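Local coordinates for protein ComZ (Thermus thermophilus, PDB 6QVI) that probably serves as a DNA receptor at the tip of a pilus during natural competence, with a beta-solenoid domain joined to a pseudopilin-like one, at residues 316-319 with 320-323; 244-248 with 249-253; 468-472 with 473-477; 306-309 with 310-313. All blocks are in the same frame, centred on the assembly; numbering follows the deposited sequence.

Contact 1: residues 316-319 with 320-323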
loop_
_atom_site.group_PDB
_atom_site.type_symbol
_atom_site.label_atom_id
_atom_site.label_comp_id
_atom_site.label_asym_id
_atom_site.label_seq_id
_atom_site.Cartn_x
_atom_site.Cartn_y
_atom_site.Cartn_z
ATOM N N ALA A 316 -24.892 17.639 5.426
ATOM C CA ALA A 316 -25.237 17.016 4.182
ATOM C C ALA A 316 -25.498 15.554 4.333
ATOM O O ALA A 316 -26.022 14.940 3.454
ATOM C CB ALA A 316 -24.157 17.257 3.172
ATOM N N SER A 317 -25.113 14.989 5.447
ATOM C CA SER A 317 -25.334 13.599 5.690
ATOM C C SER A 317 -25.185 13.428 7.141
ATOM O O SER A 317 -24.248 13.922 7.697
ATOM C CB SER A 317 -24.275 12.754 5.039
ATOM O OG SER A 317 -24.550 12.555 3.684
ATOM N N PRO A 318 -26.097 12.707 7.781
ATOM C CA PRO A 318 -27.149 11.818 7.287
ATOM C C PRO A 318 -28.354 12.597 6.869
ATOM O O PRO A 318 -28.887 13.333 7.644
ATOM C CB PRO A 318 -27.459 10.955 8.484
ATOM C CG PRO A 318 -27.038 11.737 9.643
ATOM C CD PRO A 318 -25.934 12.619 9.226
ATOM N N PRO A 319 -28.796 12.406 5.644
ATOM C CA PRO A 319 -29.897 13.199 5.095
ATOM C C PRO A 319 -31.261 12.805 5.603
ATOM O O PRO A 319 -32.198 13.598 5.453
ATOM C CB PRO A 319 -29.784 12.945 3.587
ATOM C CG PRO A 319 -29.175 11.576 3.489
ATOM C CD PRO A 319 -28.311 11.375 4.711
ATOM N N ASN A 320 -31.400 11.626 6.218
ATOM C CA ASN A 320 -32.678 11.110 6.712
ATOM C C ASN A 320 -32.562 10.662 8.162
ATOM O O ASN A 320 -33.306 9.796 8.612
ATOM C CB ASN A 320 -33.195 9.953 5.852
ATOM C CG ASN A 320 -33.356 10.330 4.387
ATOM O OD1 ASN A 320 -33.631 11.483 4.048
ATOM N ND2 ASN A 320 -33.179 9.345 3.505
ATOM N N ALA A 321 -31.644 11.262 8.907
ATOM C CA ALA A 321 -31.457 10.922 10.302
ATOM C C ALA A 321 -31.045 12.192 11.027
ATOM O O ALA A 321 -30.345 13.042 10.469
ATOM C CB ALA A 321 -30.407 9.817 10.477
ATOM N N THR A 322 -31.481 12.301 12.275
ATOM C CA THR A 322 -31.313 13.504 13.070
ATOM C C THR A 322 -29.974 13.532 13.784
ATOM O O THR A 322 -29.400 12.486 14.093
ATOM C CB THR A 322 -32.429 13.569 14.090
ATOM O OG1 THR A 322 -32.271 12.471 14.999
ATOM C CG2 THR A 322 -33.765 13.439 13.372
ATOM N N LEU A 323 -29.477 14.745 14.038
ATOM C CA LEU A 323 -28.267 14.961 14.821
ATOM C C LEU A 323 -28.579 15.656 16.141
ATOM O O LEU A 323 -29.620 16.304 16.300
ATOM C CB LEU A 323 -27.247 15.801 14.047
ATOM C CG LEU A 323 -26.460 15.135 12.914
ATOM C CD1 LEU A 323 -25.494 16.140 12.298
ATOM C CD2 LEU A 323 -25.705 13.866 13.378
#

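Contact 2: residues 244-248 with 249-253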
loop_
_atom_site.group_PDB
_atom_site.type_symbol
_atom_site.label_atom_id
_atom_site.label_comp_id
_atom_site.label_asym_id
_atom_site.label_seq_id
_atom_site.Cartn_x
_atom_site.Cartn_y
_atom_site.Cartn_z
ATOM N N GLN A 244 22.839 6.220 -12.489
ATOM C CA GLN A 244 23.564 7.487 -12.534
ATOM C C GLN A 244 23.031 8.445 -11.461
ATOM O O GLN A 244 23.803 9.220 -10.866
ATOM C CB GLN A 244 23.407 8.153 -13.883
ATOM C CG GLN A 244 23.544 7.260 -15.067
ATOM C CD GLN A 244 22.219 6.661 -15.427
ATOM O OE1 GLN A 244 22.049 5.441 -15.499
ATOM N NE2 GLN A 244 21.251 7.531 -15.647
ATOM N N ASP A 245 21.717 8.443 -11.222
ATOM C CA ASP A 245 21.085 9.418 -10.344
ATOM C C ASP A 245 21.076 8.984 -8.885
ATOM O O ASP A 245 20.335 9.551 -8.077
ATOM C CB ASP A 245 19.652 9.705 -10.818
ATOM C CG ASP A 245 19.607 10.294 -12.236
ATOM O OD1 ASP A 245 18.547 10.184 -12.898
ATOM O OD2 ASP A 245 20.633 10.850 -12.686
ATOM N N ILE A 246 21.898 7.997 -8.541
ATOM C CA ILE A 246 22.160 7.617 -7.163
ATOM C C ILE A 246 23.575 8.099 -6.860
ATOM O O ILE A 246 24.545 7.418 -7.172
ATOM C CB ILE A 246 21.947 6.109 -6.963
ATOM C CG1 ILE A 246 20.528 5.747 -7.413
ATOM C CG2 ILE A 246 22.150 5.704 -5.533
ATOM C CD1 ILE A 246 20.210 4.287 -7.323
ATOM N N THR A 247 23.693 9.330 -6.365
ATOM C CA THR A 247 24.927 10.026 -6.024
ATOM C C THR A 247 25.272 9.879 -4.537
ATOM O O THR A 247 24.397 9.667 -3.686
ATOM C CB THR A 247 24.745 11.526 -6.378
ATOM O OG1 THR A 247 24.609 11.710 -7.795
ATOM C CG2 THR A 247 25.823 12.450 -5.820
ATOM N N GLY A 248 26.548 10.064 -4.225
ATOM C CA GLY A 248 26.995 10.228 -2.852
ATOM C C GLY A 248 28.258 9.473 -2.487
ATOM O O GLY A 248 28.670 8.527 -3.155
ATOM N N GLU A 249 28.871 9.896 -1.375
ATOM C CA GLU A 249 30.033 9.215 -0.815
ATOM C C GLU A 249 29.759 7.772 -0.439
ATOM O O GLU A 249 30.703 6.990 -0.318
ATOM C CB GLU A 249 30.525 9.957 0.427
ATOM C CG GLU A 249 31.153 11.314 0.148
ATOM C CD GLU A 249 31.660 12.018 1.418
ATOM O OE1 GLU A 249 32.246 13.115 1.280
ATOM O OE2 GLU A 249 31.454 11.497 2.543
ATOM N N ASN A 250 28.504 7.408 -0.205
ATOM C CA ASN A 250 28.194 6.160 0.467
ATOM C C ASN A 250 27.552 5.111 -0.440
ATOM O O ASN A 250 27.091 4.079 0.065
ATOM C CB ASN A 250 27.248 6.438 1.635
ATOM C CG ASN A 250 27.856 7.324 2.717
ATOM O OD1 ASN A 250 28.870 8.007 2.514
ATOM N ND2 ASN A 250 27.221 7.323 3.878
ATOM N N VAL A 251 27.536 5.308 -1.753
ATOM C CA VAL A 251 26.919 4.318 -2.629
ATOM C C VAL A 251 27.897 3.168 -2.820
ATOM O O VAL A 251 29.117 3.372 -2.966
ATOM C CB VAL A 251 26.483 4.945 -3.970
ATOM C CG1 VAL A 251 25.252 5.823 -3.763
ATOM C CG2 VAL A 251 27.611 5.773 -4.622
ATOM N N GLY A 252 27.368 1.937 -2.766
ATOM C CA GLY A 252 28.190 0.740 -2.777
ATOM C C GLY A 252 28.843 0.400 -1.456
ATOM O O GLY A 252 29.219 -0.761 -1.246
ATOM N N VAL A 253 29.028 1.381 -0.571
ATOM C CA VAL A 253 29.437 1.098 0.799
ATOM C C VAL A 253 28.269 0.485 1.553
ATOM O O VAL A 253 27.125 0.951 1.442
ATOM C CB VAL A 253 29.921 2.380 1.489
ATOM C CG1 VAL A 253 30.595 2.047 2.805
ATOM C CG2 VAL A 253 30.857 3.144 0.558
#

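Contact 3: residues 468-472 with 473-477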
loop_
_atom_site.group_PDB
_atom_site.type_symbol
_atom_site.label_atom_id
_atom_site.label_comp_id
_atom_site.label_asym_id
_atom_site.label_seq_id
_atom_site.Cartn_x
_atom_site.Cartn_y
_atom_site.Cartn_z
ATOM N N GLY A 468 1.947 2.907 11.103
ATOM C CA GLY A 468 0.973 2.976 10.042
ATOM C C GLY A 468 1.708 3.356 8.774
ATOM O O GLY A 468 2.433 2.521 8.231
ATOM N N SER A 469 1.487 4.573 8.266
ATOM C CA SER A 469 2.129 5.057 7.046
ATOM C C SER A 469 1.739 6.513 6.865
ATOM O O SER A 469 0.651 6.922 7.284
ATOM C CB SER A 469 1.695 4.239 5.812
ATOM O OG SER A 469 0.291 4.008 5.856
ATOM N N VAL A 470 2.585 7.298 6.201
ATOM C CA VAL A 470 2.143 8.636 5.848
ATOM C C VAL A 470 2.290 8.760 4.357
ATOM O O VAL A 470 3.301 8.333 3.792
ATOM C CB VAL A 470 2.891 9.762 6.615
ATOM C CG1 VAL A 470 2.997 9.386 8.073
ATOM C CG2 VAL A 470 4.244 10.224 5.956
ATOM N N ILE A 471 1.211 9.176 3.719
ATOM C CA ILE A 471 1.168 9.690 2.361
ATOM C C ILE A 471 1.027 11.195 2.482
ATOM O O ILE A 471 0.043 11.699 3.048
ATOM C CB ILE A 471 -0.005 9.122 1.525
ATOM C CG1 ILE A 471 0.119 7.604 1.416
ATOM C CG2 ILE A 471 -0.159 9.873 0.198
ATOM C CD1 ILE A 471 -1.180 6.916 1.049
ATOM N N SER A 472 2.023 11.916 1.988
ATOM C CA SER A 472 1.914 13.353 2.080
ATOM C C SER A 472 2.814 14.003 1.044
ATOM O O SER A 472 3.791 13.423 0.579
ATOM C CB SER A 472 2.267 13.828 3.496
ATOM O OG SER A 472 3.661 13.996 3.621
ATOM N N ASN A 473 2.499 15.253 0.743
ATOM C CA ASN A 473 3.238 15.946 -0.285
ATOM C C ASN A 473 4.594 16.388 0.220
ATOM O O ASN A 473 5.537 16.476 -0.582
ATOM C CB ASN A 473 2.423 17.142 -0.770
ATOM C CG ASN A 473 2.979 17.721 -2.029
ATOM O OD1 ASN A 473 3.865 18.582 -1.993
ATOM N ND2 ASN A 473 2.508 17.212 -3.170
ATOM N N GLN A 474 4.716 16.581 1.541
ATOM C CA GLN A 474 5.969 16.931 2.196
ATOM C C GLN A 474 5.957 16.382 3.618
ATOM O O GLN A 474 4.919 16.357 4.281
ATOM C CB GLN A 474 6.191 18.435 2.249
ATOM C CG GLN A 474 6.772 19.075 1.017
ATOM C CD GLN A 474 7.249 20.506 1.304
ATOM O OE1 GLN A 474 6.977 21.427 0.529
ATOM N NE2 GLN A 474 7.977 20.689 2.419
ATOM N N PHE A 475 7.120 16.002 4.100
ATOM C CA PHE A 475 7.306 15.467 5.430
ATOM C C PHE A 475 8.298 16.384 6.081
ATOM O O PHE A 475 9.235 16.804 5.447
ATOM C CB PHE A 475 7.878 14.080 5.332
ATOM C CG PHE A 475 8.069 13.390 6.635
ATOM C CD1 PHE A 475 9.145 13.652 7.407
ATOM C CD2 PHE A 475 7.208 12.430 7.033
ATOM C CE1 PHE A 475 9.329 12.999 8.577
ATOM C CE2 PHE A 475 7.382 11.772 8.205
ATOM C CZ PHE A 475 8.446 12.051 8.973
ATOM N N CYS A 476 8.077 16.712 7.345
ATOM C CA CYS A 476 8.927 17.641 8.051
ATOM C C CYS A 476 9.018 17.365 9.534
ATOM O O CYS A 476 8.070 16.959 10.150
ATOM C CB CYS A 476 8.362 19.013 7.799
ATOM S SG CYS A 476 8.941 20.336 8.833
ATOM N N THR A 477 10.189 17.571 10.102
ATOM C CA THR A 477 10.396 17.322 11.512
ATOM C C THR A 477 10.705 18.600 12.216
ATOM O O THR A 477 11.312 19.464 11.657
ATOM C CB THR A 477 11.550 16.372 11.704
ATOM O OG1 THR A 477 11.414 15.330 10.760
ATOM C CG2 THR A 477 11.491 15.756 13.034
#

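Contact 4: residues 306-309 with 310-313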
loop_
_atom_site.group_PDB
_atom_site.type_symbol
_atom_site.label_atom_id
_atom_site.label_comp_id
_atom_site.label_asym_id
_atom_site.label_seq_id
_atom_site.Cartn_x
_atom_site.Cartn_y
_atom_site.Cartn_z
ATOM N N ILE A 306 -20.331 17.056 7.144
ATOM C CA ILE A 306 -20.708 18.417 7.460
ATOM C C ILE A 306 -19.895 19.415 6.704
ATOM O O ILE A 306 -18.728 19.264 6.607
ATOM C CB ILE A 306 -20.413 18.690 8.920
ATOM C CG1 ILE A 306 -21.012 17.606 9.772
ATOM C CG2 ILE A 306 -21.010 19.998 9.355
ATOM C CD1 ILE A 306 -20.987 17.953 11.223
ATOM N N GLN A 307 -20.512 20.451 6.177
ATOM C CA GLN A 307 -19.776 21.448 5.449
ATOM C C GLN A 307 -19.824 22.739 6.180
ATOM O O GLN A 307 -20.683 22.963 6.969
ATOM C CB GLN A 307 -20.391 21.717 4.101
ATOM C CG GLN A 307 -20.847 20.511 3.344
ATOM C CD GLN A 307 -20.727 20.725 1.875
ATOM O OE1 GLN A 307 -19.956 20.067 1.221
ATOM N NE2 GLN A 307 -21.473 21.661 1.354
ATOM N N ARG A 308 -18.907 23.621 5.865
ATOM C CA ARG A 308 -18.886 24.886 6.517
ATOM C C ARG A 308 -18.364 25.974 5.680
ATOM O O ARG A 308 -17.199 26.122 5.522
ATOM C CB ARG A 308 -18.025 24.826 7.727
ATOM C CG ARG A 308 -17.710 26.201 8.214
ATOM C CD ARG A 308 -17.268 26.145 9.633
ATOM N NE ARG A 308 -16.163 27.049 9.824
ATOM C CZ ARG A 308 -16.177 28.018 10.711
ATOM N NH1 ARG A 308 -17.246 28.230 11.460
ATOM N NH2 ARG A 308 -15.141 28.818 10.839
ATOM N N ILE A 309 -19.278 26.770 5.203
ATOM C CA ILE A 309 -19.049 27.929 4.370
ATOM C C ILE A 309 -19.230 29.121 5.309
ATOM O O ILE A 309 -20.351 29.393 5.755
ATOM C CB ILE A 309 -20.019 27.964 3.183
ATOM C CG1 ILE A 309 -19.763 26.813 2.221
ATOM C CG2 ILE A 309 -19.969 29.290 2.486
ATOM C CD1 ILE A 309 -20.698 25.636 2.443
ATOM N N GLY A 310 -18.121 29.795 5.647
ATOM C CA GLY A 310 -18.058 30.917 6.593
ATOM C C GLY A 310 -18.509 30.582 8.005
ATOM O O GLY A 310 -17.816 29.865 8.726
ATOM N N ASN A 311 -19.625 31.117 8.437
ATOM C CA ASN A 311 -20.267 30.781 9.703
ATOM C C ASN A 311 -21.435 29.829 9.577
ATOM O O ASN A 311 -22.014 29.444 10.609
ATOM C CB ASN A 311 -20.607 32.063 10.504
ATOM C CG ASN A 311 -19.338 32.825 10.930
ATOM O OD1 ASN A 311 -18.243 32.235 11.031
ATOM N ND2 ASN A 311 -19.441 34.134 11.022
ATOM N N ILE A 312 -21.800 29.411 8.363
ATOM C CA ILE A 312 -22.866 28.432 8.256
ATOM C C ILE A 312 -22.255 27.042 8.313
ATOM O O ILE A 312 -21.193 26.759 7.745
ATOM C CB ILE A 312 -23.694 28.628 6.975
ATOM C CG1 ILE A 312 -24.105 30.074 6.792
ATOM C CG2 ILE A 312 -24.967 27.812 7.049
ATOM C CD1 ILE A 312 -23.454 30.737 5.649
ATOM N N LEU A 313 -22.958 26.167 8.982
ATOM C CA LEU A 313 -22.600 24.800 9.102
ATOM C C LEU A 313 -23.724 24.045 8.468
ATOM O O LEU A 313 -24.753 23.924 9.071
ATOM C CB LEU A 313 -22.620 24.416 10.546
ATOM C CG LEU A 313 -21.334 24.600 11.291
ATOM C CD1 LEU A 313 -21.234 23.499 12.303
ATOM C CD2 LEU A 313 -20.175 24.533 10.342
#

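Contact 1: residues 316-319 with 320-323
P318 meets A321 through CB and CG of its ring: P318 CB makes an apolar contact 3.7 Å from A321 CB, while P318 CG approaches the backbone at A321 O, 3.6 Å away. The ring has its C-gamma endo pucker and follows a cis peptide bond, which bends the chain sharply as it leaves the strand ending at S317. L323 reaches the CD corner of the same ring, its CD2 standing 4.3 Å from P318 CD. Its CG sits beside its own backbone N (chi1 -75°), and chi2 sets CD1 anti to CA, leaving CD2 to face P318 CD.

Between these residues the backbone makes a type I beta turn from P318 to A321. P319 suits the second position because its ring already holds phi at -76°, and N320, a residue common in turns, takes the third. The turn is open at its ends: P318 O and A321 O, both acceptors, lie 3.2 Å apart and cannot bond to each other. Just before the proline, S317 OG folds back to donate a 2.8 Å hydrogen bond to A316 O, coming from above the carbonyl plane. A316 and S317 form a classic beta bulge opposite R305, and F347 packs on both P318 and A321.

Proline rings and a methyl group need no polar partners, nor does L323, the longer apolar chain. The turn, at the surface of the solenoid domain, therefore probably keeps its shape through restricted backbone torsions and carbon packing, while backbone bonds to R305 hold the bulge.

Contact 2: residues 244-248 with 249-253
I246 and V251 make the apolar part of this contact, one methyl against another: I246 CG2 comes to 3.6 Å from V251 CG1, and the two side chains meet at a slant. I246 has its CG1 arm beside the backbone N (chi1 -56°), which sends CD1 away from the turn and leaves the short CG2 branch to touch the valine. I246 is buried, and its side chain also touches V237 and V239. V251 also uses its other branch, since CG2 lies 3.3 Å from G248 O, and CG1 is 3.8 Å from I246 O. A beta-branched residue suits this place because it can spread over a neighbouring side chain and the backbone together.

The backbone part is a type I beta turn from G248 to V251, with E249 and N250 at its two central positions. It leads the chain off strand 246-247, an outermost strand of a three-stranded parallel sheet in the beta-solenoid domain, beside strand 218-221. G248 enters the turn with phi 137°, where a side chain would press on the preceding carbonyl oxygen. G252 follows the turn with a positive phi, again favouring glycine, and V253 N makes a weak 3.4 Å bond to N250 O.

Polar links run outward from both sides of the turn. The carboxylate of D245 forms a salt bridge to K218 through OD2 and takes the backbone N-H of R241 through OD1. N250 is buried and bonds through its backbone to V221 and V260, while its OD1 has a weak bond to K258. E249, by contrast, is exposed, its chain extended beyond CG, with CB touching G248 C.

Contact 3: residues 468-472 with 473-477
V470 meets the ring of F475 from its edge, in the ring plane, with CG2 3.8 Å from F475 CD2 and 4.2 Å from F475 CE2. The two side chains cross at about a right angle. With chi1 at -44°, V470 places CG2 between its backbone N and carbonyl carbon, on the side facing the ring, and a beta-branched valine fits here because it offers this methyl to the ring edge. F458 joins them, its ring meeting that of F475 with planes about 25° apart.

I471 points the opposite way, onto F140 and Y453 of neighbouring strands. S472 comes next, and its OG donates a 2.8 Å hydrogen bond to Q474 O, lying well above the carbonyl plane (74° out of it). This bond spans the corner at N473, where strand 469-472 gives way to strand 474-477 at 119°, a change of face within one coil of the beta-solenoid. Were S472 an alanine, Q474 O would probably lose this donor and the corner one tie across it.

Serine carries its OG one bond from CB, close to the backbone, so it can bond a carbonyl two residues on, and the bond gives the buried hydroxyl a partner. The contact therefore pairs a polar clasp at the bend with an apolar wedge inside it.

Contact 4: residues 306-309 with 310-313
R308 and L313 form the close-packed face of this contact, with L313 CD2 3.4 Å from both R308 CB and R308 CD. The arginine's stem starts anti to the backbone N (chi1 165°) and bends at chi3, which brings its flat end back over the turn. G310 O lies over the centre of one guanidinium face, 3.1 Å above the plane, a polar approach without hydrogen-bond geometry. L328 and M331 pack on L313 as well.

Strands 304-309 and 312-317 form a beta hairpin at the surface of the solenoid domain, closed by a type II' turn from I309 to I312. G310 fits the second position because its phi is positive. I312 N donates to I309 O at 3.0 Å, whereas the return bond from I309 N to I312 O is weak. With a serine in place of R308, L313 CD2 would probably lose the aliphatic stem beside it, and G310 O the charged group lying over it.

The other face is the solvent side. I309 and I312 both point there and are exposed; their side chains do not meet each other, though I312 touches I309 O through CD1. At the tip, N311 too is exposed to solvent.

In the fold
Contact 3 is the buried one, its centre about 14 Å from the centre of the chain, and contact 2 is partly buried; contacts 1 and 4 lie on the surface. The last two share strand 312-317, contact 4 at its start and contact 1 at its end, their centres about 15 Å apart; contact 4 also uses strand 304-309, which pairs with strand 312-317 beside contact 1. Contact 2 lies on the opposite side of the chain's centre from contact 1, about 57 Å away between centres. The chemistry follows position: a serine hydroxyl and an aromatic edge serve the inner corner, glycine and beta-branched residues the partly covered turn, and rigid prolines or an arginine folded over a hairpin turn the outer ones.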